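Local atomic coordinates of polymerase cofactor VP35 (Reston ebolavirus, PDB entry 3L2A), a protein that serves as a cofactor of the viral polymerase and, through the interferon inhibitory domain described here, probably binds double-stranded RNA and helps the virus evade host interferon defences. Residues 6-10 with 11-15; 29-32 with 33-37; 67-70 with 71-75. All blocks are in the same frame, centred on the assembly; numbering follows the deposited sequence.

Overall arrangement
The three contacts sample three helices of a compact domain in which helices precede a mixed four-stranded sheet. In chain order, contact 1 forms the start of helix 10-19, contact 2 lies within helix 27-41, and contact 3 closes helix 62-72. Helix 27-41 is the buried core helix, which also meets strand 113-118 through Gln-30, Leu-31 and Val-34. The centre of contact 2 is about 12 Å from that of contact 1 and about 13 Å from that of contact 3. Leu-31 meets Thr-70, and Ile-35 meets Ile-69 and Thr-70. Contacts 1 and 3, centres about 17 Å apart, do not touch; helix 27-41 packs on both, as does helix 45-57.

Contact 1 (6-10 with 11-15); sequences PYISA and KDLKE
Ser-9 is the N-cap of helix 10-19 and holds the amide of Asp-12, a worked example of how a chain enters a helix. Three classes of interaction share the task. The first is the cap itself: Ser-9 OG accepts the amide of Asp-12, at 3.0 Å from OG to Asp-12 N, in a fairly straight bond. The hydroxyl reaches this amide because OG sits between the backbone N and the carbonyl carbon of its own residue (chi1 72°).

In a complete capping box the Asp-12 carboxylate would take the amide of Ser-9 directly. Here a water intervenes, accepting from Ser-9 N at 2.9 Å and donating to Asp-12 OD2 at 2.8 Å. The Asp-12 carboxylate, near the start of the helix, would also be expected to suit the positive end of the helix dipole.

The second class is the helical ladder, which begins at once: Leu-13 N donates to Ser-9 O, and Lys-14 N to Ala-10 O.

The third is apolar and forms a hydrophobic staple, linking the residue before the cap to the fourth residue of the helix. Ile-8 is turned toward the helix, and its CD1 comes within 4.2 Å of Leu-13 CB. Beyond the staple, Leu-13 packs on Leu-45 and His-49 of helix 45-57 and on Cys-36 of helix 27-41; Asp-46 OD1 in turn receives the amide of Ile-8. The Ile-8 side chain also crosses that of Asp-12 at a slant, with CG1 lying 3.6 Å from Asp-12 CB.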
ATOM      1  N   PRO A   6      17.592  11.599  -6.635  1.00 19.81           N
ATOM      2  CA  PRO A   6      18.279  10.599  -5.819  1.00 19.50           C
ATOM      3  C   PRO A   6      17.717  10.515  -4.402  1.00 18.82           C
ATOM      4  O   PRO A   6      17.920   9.505  -3.708  1.00 18.66           O
ATOM      5  CB  PRO A   6      19.728  11.109  -5.783  1.00 20.90           C
ATOM      6  CG  PRO A   6      19.827  12.074  -6.970  1.00 23.40           C
ATOM      7  CD  PRO A   6      18.486  12.719  -6.988  1.00 22.43           C
ATOM      8  N   TYR A   7      17.082  11.594  -3.946  1.00 18.67           N
ATOM      9  CA  TYR A   7      16.601  11.638  -2.580  1.00 19.22           C
ATOM     10  C   TYR A   7      15.226  12.237  -2.563  1.00 20.61           C
ATOM     11  O   TYR A   7      15.053  13.432  -2.880  1.00 23.21           O
ATOM     12  CB  TYR A   7      17.546  12.477  -1.701  1.00 22.04           C
ATOM     13  CG  TYR A   7      17.165  12.475  -0.251  1.00 24.57           C
ATOM     14  CD1 TYR A   7      17.426  11.363   0.555  1.00 26.83           C
ATOM     15  CD2 TYR A   7      16.512  13.566   0.319  1.00 30.34           C
ATOM     16  CE1 TYR A   7      17.043  11.332   1.892  1.00 32.16           C
ATOM     17  CE2 TYR A   7      16.133  13.553   1.660  1.00 34.06           C
ATOM     18  CZ  TYR A   7      16.407  12.434   2.444  1.00 33.71           C
ATOM     19  OH  TYR A   7      16.066  12.426   3.787  1.00 40.74           O
ATOM     20  N   ILE A   8      14.253  11.416  -2.186  1.00 18.79           N
ATOM     21  CA  ILE A   8      12.874  11.848  -2.235  1.00 19.01           C
ATOM     22  C   ILE A   8      12.182  11.745  -0.881  1.00 21.22           C
ATOM     23  O   ILE A   8      12.424  10.800  -0.128  1.00 20.66           O
ATOM     24  CB  ILE A   8      12.099  11.056  -3.319  1.00 19.43           C
ATOM     25  CG1 ILE A   8      10.806  11.791  -3.666  1.00 21.10           C
ATOM     26  CG2 ILE A   8      11.833   9.599  -2.871  1.00 18.68           C
ATOM     27  CD1 ILE A   8      10.184  11.370  -4.982  1.00 25.95           C
ATOM     28  N   SER A   9      11.336  12.728  -0.579  1.00 20.62           N
ATOM     29  CA  SER A   9      10.550  12.720   0.654  1.00 21.05           C
ATOM     30  C   SER A   9       9.330  11.804   0.534  1.00 19.26           C
ATOM     31  O   SER A   9       8.901  11.453  -0.588  1.00 18.70           O
ATOM     32  CB  SER A   9      10.096  14.141   1.021  1.00 21.88           C
ATOM     33  OG  SER A   9       9.073  14.597   0.138  1.00 21.77           O
ATOM     34  N   ALA A  10       8.754  11.427   1.675  1.00 20.25           N
ATOM     35  CA  ALA A  10       7.542  10.593   1.644  1.00 19.90           C
ATOM     36  C   ALA A  10       6.396  11.338   0.954  1.00 20.59           C
ATOM     37  O   ALA A  10       5.618  10.750   0.179  1.00 20.50           O
ATOM     38  CB  ALA A  10       7.143  10.178   3.065  1.00 21.93           C
ATOM     39  N   LYS A  11       6.317  12.643   1.205  1.00 21.62           N
ATOM     40  CA  LYS A  11       5.266  13.471   0.605  1.00 23.95           C
ATOM     41  C   LYS A  11       5.417  13.468  -0.918  1.00 21.90           C
ATOM     42  O   LYS A  11       4.446  13.281  -1.638  1.00 21.70           O
ATOM     43  CB  LYS A  11       5.351  14.903   1.162  1.00 26.06           C
ATOM     44  CG  LYS A  11       4.335  15.875   0.581  1.00 30.57           C
ATOM     45  CD  LYS A  11       4.614  17.312   1.047  1.00 33.66           C
ATOM     46  CE  LYS A  11       3.698  18.291   0.340  1.00 42.94           C
ATOM     47  NZ  LYS A  11       2.246  18.026   0.659  1.00 47.77           N
ATOM     48  N   ASP A  12       6.642  13.673  -1.400  1.00 21.16           N
ATOM     49  CA  ASP A  12       6.868  13.729  -2.851  1.00 21.06           C
ATOM     50  C   ASP A  12       6.691  12.375  -3.535  1.00 18.61           C
ATOM     51  O   ASP A  12       6.170  12.302  -4.668  1.00 19.21           O
ATOM     52  CB  ASP A  12       8.240  14.337  -3.168  1.00 22.92           C
ATOM     53  CG  ASP A  12       8.283  15.837  -2.921  1.00 27.01           C
ATOM     54  OD1 ASP A  12       7.229  16.439  -2.574  1.00 28.60           O
ATOM     55  OD2 ASP A  12       9.371  16.425  -3.098  1.00 31.42           O
ATOM     56  N   LEU A  13       7.110  11.295  -2.869  1.00 16.89           N
ATOM     57  CA  LEU A  13       6.876   9.961  -3.440  1.00 16.02           C
ATOM     58  C   LEU A  13       5.393   9.617  -3.548  1.00 16.04           C
ATOM     59  O   LEU A  13       4.948   9.079  -4.566  1.00 15.77           O
ATOM     60  CB  LEU A  13       7.646   8.885  -2.659  1.00 16.88           C
ATOM     61  CG  LEU A  13       7.589   7.508  -3.294  1.00 15.44           C
ATOM     62  CD1 LEU A  13       8.182   7.481  -4.707  1.00 16.79           C
ATOM     63  CD2 LEU A  13       8.341   6.573  -2.359  1.00 19.36           C
ATOM     64  N   LYS A  14       4.624   9.925  -2.500  1.00 16.16           N
ATOM     65  CA  LYS A  14       3.171   9.743  -2.528  1.00 18.37           C
ATOM     66  C   LYS A  14       2.580  10.488  -3.728  1.00 19.07           C
ATOM     67  O   LYS A  14       1.756   9.950  -4.467  1.00 19.67           O
ATOM     68  CB  LYS A  14       2.552  10.218  -1.224  1.00 20.06           C
ATOM     69  CG  LYS A  14       1.025  10.094  -1.208  1.00 24.43           C
ATOM     70  CD  LYS A  14       0.429  10.758  -0.003  1.00 32.77           C
ATOM     71  CE  LYS A  14      -1.077  10.829  -0.136  1.00 37.48           C
ATOM     72  NZ  LYS A  14      -1.713  11.072   1.192  1.00 45.50           N
ATOM     73  N   GLU A  15       3.020  11.731  -3.938  1.00 19.36           N
ATOM     74  CA  GLU A  15       2.493  12.558  -5.013  1.00 22.37           C
ATOM     75  C   GLU A  15       2.803  11.963  -6.367  1.00 20.56           C
ATOM     76  O   GLU A  15       1.911  11.874  -7.215  1.00 22.82           O
ATOM     77  CB  GLU A  15       3.040  13.981  -4.895  1.00 23.15           C
ATOM     78  CG  GLU A  15       2.458  14.736  -3.716  1.00 29.71           C
ATOM     79  CD  GLU A  15       3.055  16.144  -3.556  1.00 31.89           C
ATOM     80  OE1 GLU A  15       4.012  16.477  -4.295  1.00 39.23           O
ATOM     81  OE2 GLU A  15       2.544  16.916  -2.700  1.00 40.13           O
TER
HETATM   82  O   HOH W   1      11.640  15.138  -2.217  1.00 26.02           O

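Contact 2 (29-32 with 33-37); sequences HQLV and QVICK
The flat amides of Gln-30 and Gln-33 meet at an angle, their planes 48° apart and their side chains crossing at about a right angle. They are neither stacked nor bonded to each other: the two OE1 atoms, both acceptors, stay 3.8 Å apart. Gln-30 OE1 instead takes a hydrogen bond from a glycerol molecule, probably left from crystallisation, and lies 4.0 Å from Val-34 CG2. The Gln-33 amide turns its NE2 back along the helix, toward His-29 O at 3.3 Å, in a weak, bent bond, and makes another weak one to Tyr-18 OH. Because CG lies beside its own backbone N (chi1 -59°) and the chain runs out extended from there, the amide reaches back by one turn. His-29 O thus receives both the main-chain amide of Gln-33 and, weakly, the side chain of the same residue. The imidazole of His-29 faces the other way, with ND1 bonded to Thr-26 OG1 and the ring set edge-to-face with Tyr-18.

These side chains belong to helix 27-41, a regular alpha-helix central to the helical part of the domain. The main-chain bonds from Ile-35 N to Leu-31 O and from Cys-36 N to Val-32 O are both 2.8 Å long.

On the apolar faces, Leu-31 CG meets Ile-35 CD1 at 3.7 Å, while Val-32 CG1 lies 4.2 Å from Cys-36 SG. The chemistry therefore divides the helix: Gln-30 holds glycerol, Gln-33 NE2 makes weak bonds, and buried aliphatic and thiol groups pack against helices 10-19 and 62-72 and, through Leu-31 and Val-34, against strand 113-118.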
ATOM      1  N   HIS A  29      -4.448   3.491  -3.821  1.00 14.57           N
ATOM      2  CA  HIS A  29      -4.162   4.715  -3.057  1.00 15.86           C
ATOM      3  C   HIS A  29      -3.800   4.352  -1.630  1.00 16.04           C
ATOM      4  O   HIS A  29      -2.826   4.875  -1.082  1.00 15.93           O
ATOM      5  CB  HIS A  29      -5.352   5.646  -3.091  1.00 17.49           C
ATOM      6  CG  HIS A  29      -5.554   6.286  -4.430  1.00 17.23           C
ATOM      7  ND1 HIS A  29      -6.348   5.728  -5.409  1.00 19.18           N
ATOM      8  CD2 HIS A  29      -5.081   7.445  -4.941  1.00 18.08           C
ATOM      9  CE1 HIS A  29      -6.349   6.516  -6.473  1.00 18.29           C
ATOM     10  NE2 HIS A  29      -5.574   7.560  -6.220  1.00 17.25           N
ATOM     11  N   GLN A  30      -4.556   3.425  -1.039  1.00 16.93           N
ATOM     12  CA  GLN A  30      -4.248   2.992   0.328  1.00 17.11           C
ATOM     13  C   GLN A  30      -2.872   2.321   0.371  1.00 16.49           C
ATOM     14  O   GLN A  30      -2.065   2.569   1.297  1.00 15.56           O
ATOM     15  CB  GLN A  30      -5.327   2.065   0.892  1.00 18.75           C
ATOM     16  CG  GLN A  30      -5.092   1.714   2.346  1.00 24.35           C
ATOM     17  CD  GLN A  30      -5.145   2.920   3.265  1.00 30.74           C
ATOM     18  OE1 GLN A  30      -4.150   3.265   3.923  1.00 35.74           O
ATOM     19  NE2 GLN A  30      -6.291   3.579   3.304  1.00 31.80           N
ATOM     20  N   LEU A  31      -2.585   1.503  -0.649  1.00 14.80           N
ATOM     21  CA  LEU A  31      -1.263   0.852  -0.743  1.00 14.79           C
ATOM     22  C   LEU A  31      -0.116   1.838  -0.839  1.00 14.70           C
ATOM     23  O   LEU A  31       0.911   1.623  -0.199  1.00 13.49           O
ATOM     24  CB  LEU A  31      -1.230  -0.166  -1.885  1.00 15.15           C
ATOM     25  CG  LEU A  31       0.054  -1.003  -1.981  1.00 14.56           C
ATOM     26  CD1 LEU A  31       0.460  -1.734  -0.686  1.00 16.13           C
ATOM     27  CD2 LEU A  31      -0.071  -1.952  -3.140  1.00 14.49           C
ATOM     28  N   VAL A  32      -0.290   2.929  -1.598  1.00 13.47           N
ATOM     29  CA  VAL A  32       0.748   3.977  -1.682  1.00 13.63           C
ATOM     30  C   VAL A  32       1.017   4.527  -0.281  1.00 15.13           C
ATOM     31  O   VAL A  32       2.156   4.689   0.118  1.00 14.77           O
ATOM     32  CB  VAL A  32       0.285   5.092  -2.609  1.00 13.48           C
ATOM     33  CG1 VAL A  32       1.136   6.406  -2.430  1.00 14.08           C
ATOM     34  CG2 VAL A  32       0.319   4.610  -4.083  1.00 14.95           C
ATOM     35  N   GLN A  33      -0.053   4.807   0.472  1.00 15.17           N
ATOM     36  CA  GLN A  33       0.140   5.334   1.836  1.00 16.90           C
ATOM     37  C   GLN A  33       0.894   4.362   2.744  1.00 16.57           C
ATOM     38  O   GLN A  33       1.779   4.774   3.515  1.00 17.51           O
ATOM     39  CB  GLN A  33      -1.207   5.687   2.451  1.00 18.08           C
ATOM     40  CG  GLN A  33      -1.932   6.715   1.640  1.00 21.49           C
ATOM     41  CD  GLN A  33      -3.366   6.875   2.092  1.00 27.56           C
ATOM     42  OE1 GLN A  33      -3.635   7.018   3.285  1.00 32.24           O
ATOM     43  NE2 GLN A  33      -4.290   6.870   1.141  1.00 28.19           N
ATOM     44  N   VAL A  34       0.546   3.086   2.637  1.00 15.35           N
ATOM     45  CA  VAL A  34       1.147   2.022   3.447  1.00 15.60           C
ATOM     46  C   VAL A  34       2.629   1.914   3.093  1.00 15.23           C
ATOM     47  O   VAL A  34       3.481   1.863   3.974  1.00 15.58           O
ATOM     48  CB  VAL A  34       0.418   0.677   3.221  1.00 15.76           C
ATOM     49  CG1 VAL A  34       1.238  -0.515   3.772  1.00 17.18           C
ATOM     50  CG2 VAL A  34      -1.034   0.700   3.848  1.00 17.15           C
ATOM     51  N   ILE A  35       2.921   1.912   1.798  1.00 14.60           N
ATOM     52  CA  ILE A  35       4.321   1.788   1.307  1.00 15.00           C
ATOM     53  C   ILE A  35       5.119   2.999   1.714  1.00 15.45           C
ATOM     54  O   ILE A  35       6.271   2.876   2.169  1.00 15.78           O
ATOM     55  CB  ILE A  35       4.304   1.624  -0.225  1.00 15.03           C
ATOM     56  CG1 ILE A  35       3.826   0.196  -0.567  1.00 16.60           C
ATOM     57  CG2 ILE A  35       5.674   1.942  -0.860  1.00 16.51           C
ATOM     58  CD1 ILE A  35       3.611  -0.032  -2.111  1.00 17.34           C
ATOM     59  N   CYS A  36       4.546   4.194   1.539  1.00 16.06           N
ATOM     60  CA  CYS A  36       5.303   5.394   1.896  1.00 17.45           C
ATOM     61  C   CYS A  36       5.571   5.511   3.402  1.00 18.14           C
ATOM     62  O   CYS A  36       6.634   5.983   3.797  1.00 18.60           O
ATOM     63  CB  CYS A  36       4.653   6.673   1.367  1.00 17.94           C
ATOM     64  SG  CYS A  36       4.749   6.786  -0.393  1.00 21.50           S
ATOM     65  N   LYS A  37       4.605   5.134   4.229  1.00 17.55           N
ATOM     66  CA  LYS A  37       4.839   5.117   5.685  1.00 18.98           C
ATOM     67  C   LYS A  37       5.952   4.127   6.063  1.00 18.21           C
ATOM     68  O   LYS A  37       6.881   4.463   6.818  1.00 18.97           O
ATOM     69  CB  LYS A  37       3.540   4.768   6.429  1.00 19.69           C
ATOM     70  CG  LYS A  37       3.743   4.810   7.927  1.00 23.67           C
ATOM     71  CD  LYS A  37       2.432   4.839   8.695  1.00 31.17           C
ATOM     72  CE  LYS A  37       2.682   5.360  10.113  1.00 35.66           C
ATOM     73  NZ  LYS A  37       3.849   4.708  10.754  1.00 38.26           N
TER

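Contact 3 (67-70 with 71-75); sequences IQIT and KRVPI
From Ile-67 to Arg-72 the backbone is helical, and at Val-73 psi swings to 115°, ending the helix. Bonds of the alpha type persist to this point: Lys-71 N donates to Ile-67 O, Arg-72 N to Gln-68 O at 2.8 Å, and Val-73 N to Ile-69 O at 3.1 Å. Lys-71 N also makes a weak bond to Gln-68 O, and Arg-72 N one to Ile-69 O. Ile-67 O also accepts from the hydroxyl of Thr-70, a much shorter bond, with OG1 at 2.6 Å on an in-plane lone pair, reaching it from between its own backbone N and carbonyl carbon (chi1 69°).

This is the C-terminal end of helix 62-72 in the helical part of the interferon inhibitory domain. Ile-69 packs there on Ile-48 and Phe-52 of helix 45-57, and Thr-70 on Leu-31 of helix 27-41.

Gln-68 meets two cationic neighbours differently. Its OE1 accepts from Lys-71 NZ at 2.7 Å, again in the amide plane and on a lone pair; a bend at chi3 (63°) in the lysine chain helps bring the ammonium group round to it. Lys-71 CD runs alongside Ile-67 CG2, 3.8 Å away. Arg-72 is deposited in two conformers, so its placement is less certain; in the one described, Gln-68 CB stands 3.8 Å above the centre of one guanidinium face, and Gln-68 NE2 lies 3.1 Å from Arg-72 NH2, two donors that do not bond. Ile-69 and Val-73 lie side by side and point the same way, their CG2 atoms 4.1 Å apart.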
ATOM      1  N   ILE A  67       2.450  -3.504  -6.746  1.00 14.11           N
ATOM      2  CA  ILE A  67       2.512  -4.919  -6.359  1.00 16.03           C
ATOM      3  C   ILE A  67       3.959  -5.424  -6.359  1.00 16.41           C
ATOM      4  O   ILE A  67       4.405  -6.087  -5.424  1.00 18.18           O
ATOM      5  CB  ILE A  67       1.631  -5.787  -7.285  1.00 17.22           C
ATOM      6  CG1 ILE A  67       0.151  -5.446  -7.075  1.00 15.71           C
ATOM      7  CG2 ILE A  67       1.894  -7.296  -7.058  1.00 18.70           C
ATOM      8  CD1 ILE A  67      -0.789  -6.151  -8.067  1.00 18.89           C
ATOM      9  N   GLN A  68       4.706  -5.070  -7.400  1.00 16.46           N
ATOM     10  CA  GLN A  68       6.077  -5.541  -7.509  1.00 18.20           C
ATOM     11  C   GLN A  68       6.944  -5.022  -6.370  1.00 18.56           C
ATOM     12  O   GLN A  68       7.796  -5.754  -5.858  1.00 19.39           O
ATOM     13  CB  GLN A  68       6.639  -5.208  -8.893  1.00 19.83           C
ATOM     14  CG  GLN A  68       5.896  -5.933 -10.033  1.00 21.28           C
ATOM     15  CD  GLN A  68       5.942  -7.455  -9.977  1.00 28.15           C
ATOM     16  OE1 GLN A  68       5.199  -8.097  -9.228  1.00 32.63           O
ATOM     17  NE2 GLN A  68       6.761  -8.047 -10.839  1.00 36.42           N
ATOM     18  N   ILE A  69       6.726  -3.774  -5.960  1.00 17.49           N
ATOM     19  CA  ILE A  69       7.428  -3.225  -4.783  1.00 18.59           C
ATOM     20  C   ILE A  69       7.239  -4.132  -3.590  1.00 18.97           C
ATOM     21  O   ILE A  69       8.214  -4.482  -2.905  1.00 19.61           O
ATOM     22  CB  ILE A  69       7.004  -1.767  -4.449  1.00 17.96           C
ATOM     23  CG1 ILE A  69       7.555  -0.799  -5.511  1.00 18.84           C
ATOM     24  CG2 ILE A  69       7.442  -1.371  -3.003  1.00 17.75           C
ATOM     25  CD1 ILE A  69       6.813   0.577  -5.600  1.00 20.01           C
ATOM     26  N   THR A  70       6.007  -4.549  -3.348  1.00 18.73           N
ATOM     27  CA  THR A  70       5.706  -5.366  -2.141  1.00 20.21           C
ATOM     28  C   THR A  70       6.409  -6.720  -2.180  1.00 22.05           C
ATOM     29  O   THR A  70       6.750  -7.275  -1.135  1.00 22.47           O
ATOM     30  CB  THR A  70       4.210  -5.559  -1.901  1.00 20.26           C
ATOM     31  OG1 THR A  70       3.627  -6.393  -2.914  1.00 22.11           O
ATOM     32  CG2 THR A  70       3.493  -4.191  -1.844  1.00 19.62           C
ATOM     33  N   LYS A  71       6.665  -7.197  -3.392  1.00 22.90           N
ATOM     34  CA  LYS A  71       7.325  -8.486  -3.626  1.00 25.64           C
ATOM     35  C   LYS A  71       8.859  -8.406  -3.682  1.00 26.20           C
ATOM     36  O   LYS A  71       9.557  -9.368  -3.329  1.00 29.14           O
ATOM     37  CB  LYS A  71       6.795  -9.073  -4.941  1.00 27.19           C
ATOM     38  CG  LYS A  71       5.331  -9.530  -4.830  1.00 28.59           C
ATOM     39  CD  LYS A  71       4.662  -9.686  -6.194  1.00 30.67           C
ATOM     40  CE  LYS A  71       5.308 -10.747  -7.064  1.00 32.74           C
ATOM     41  NZ  LYS A  71       4.740 -10.679  -8.466  1.00 34.46           N
ATOM     42  N   ARG A  72       9.388  -7.282  -4.143  0.50 25.29           N
ATOM     43  CA  ARG A  72      10.828  -7.201  -4.373  0.50 26.10           C
ATOM     44  C   ARG A  72      11.569  -6.689  -3.144  0.50 24.94           C
ATOM     45  O   ARG A  72      12.647  -7.182  -2.821  0.50 26.49           O
ATOM     46  CB  ARG A  72      11.138  -6.342  -5.600  0.50 26.80           C
ATOM     47  CG  ARG A  72      10.593  -6.928  -6.889  0.50 28.12           C
ATOM     48  CD  ARG A  72      10.981  -6.110  -8.107  0.50 30.74           C
ATOM     49  NE  ARG A  72      10.324  -6.637  -9.301  0.50 31.52           N
ATOM     50  CZ  ARG A  72      10.047  -5.934 -10.393  0.50 32.32           C
ATOM     51  NH1 ARG A  72      10.372  -4.650 -10.481  0.50 31.72           N
ATOM     52  NH2 ARG A  72       9.446  -6.529 -11.410  0.50 34.37           N
ATOM     53  N   VAL A  73      10.973  -5.716  -2.458  1.00 22.50           N
ATOM     54  CA  VAL A  73      11.669  -4.975  -1.420  1.00 21.08           C
ATOM     55  C   VAL A  73      11.478  -5.691  -0.083  1.00 20.12           C
ATOM     56  O   VAL A  73      10.341  -5.788   0.389  1.00 19.44           O
ATOM     57  CB  VAL A  73      11.179  -3.504  -1.368  1.00 20.19           C
ATOM     58  CG1 VAL A  73      11.967  -2.719  -0.341  1.00 20.38           C
ATOM     59  CG2 VAL A  73      11.301  -2.828  -2.757  1.00 20.55           C
ATOM     60  N   PRO A  74      12.570  -6.215   0.520  1.00 20.36           N
ATOM     61  CA  PRO A  74      12.473  -7.075   1.699  1.00 21.08           C
ATOM     62  C   PRO A  74      11.652  -6.591   2.866  1.00 20.82           C
ATOM     63  O   PRO A  74      11.081  -7.429   3.591  1.00 21.50           O
ATOM     64  CB  PRO A  74      13.934  -7.203   2.155  1.00 22.03           C
ATOM     65  CG  PRO A  74      14.695  -7.160   0.939  1.00 23.93           C
ATOM     66  CD  PRO A  74      13.977  -6.125   0.053  1.00 21.74           C
ATOM     67  N   ILE A  75      11.618  -5.278   3.092  1.00 19.55           N
ATOM     68  CA  ILE A  75      10.888  -4.726   4.250  1.00 19.45           C
ATOM     69  C   ILE A  75       9.423  -5.151   4.279  1.00 20.20           C
ATOM     70  O   ILE A  75       8.853  -5.280   5.349  1.00 21.49           O
ATOM     71  CB  ILE A  75      10.992  -3.162   4.343  1.00 19.51           C
ATOM     72  CG1 ILE A  75      10.583  -2.651   5.732  1.00 20.14           C
ATOM     73  CG2 ILE A  75      10.210  -2.443   3.219  1.00 19.24           C
ATOM     74  CD1 ILE A  75      11.545  -3.059   6.824  1.00 22.50           C
TER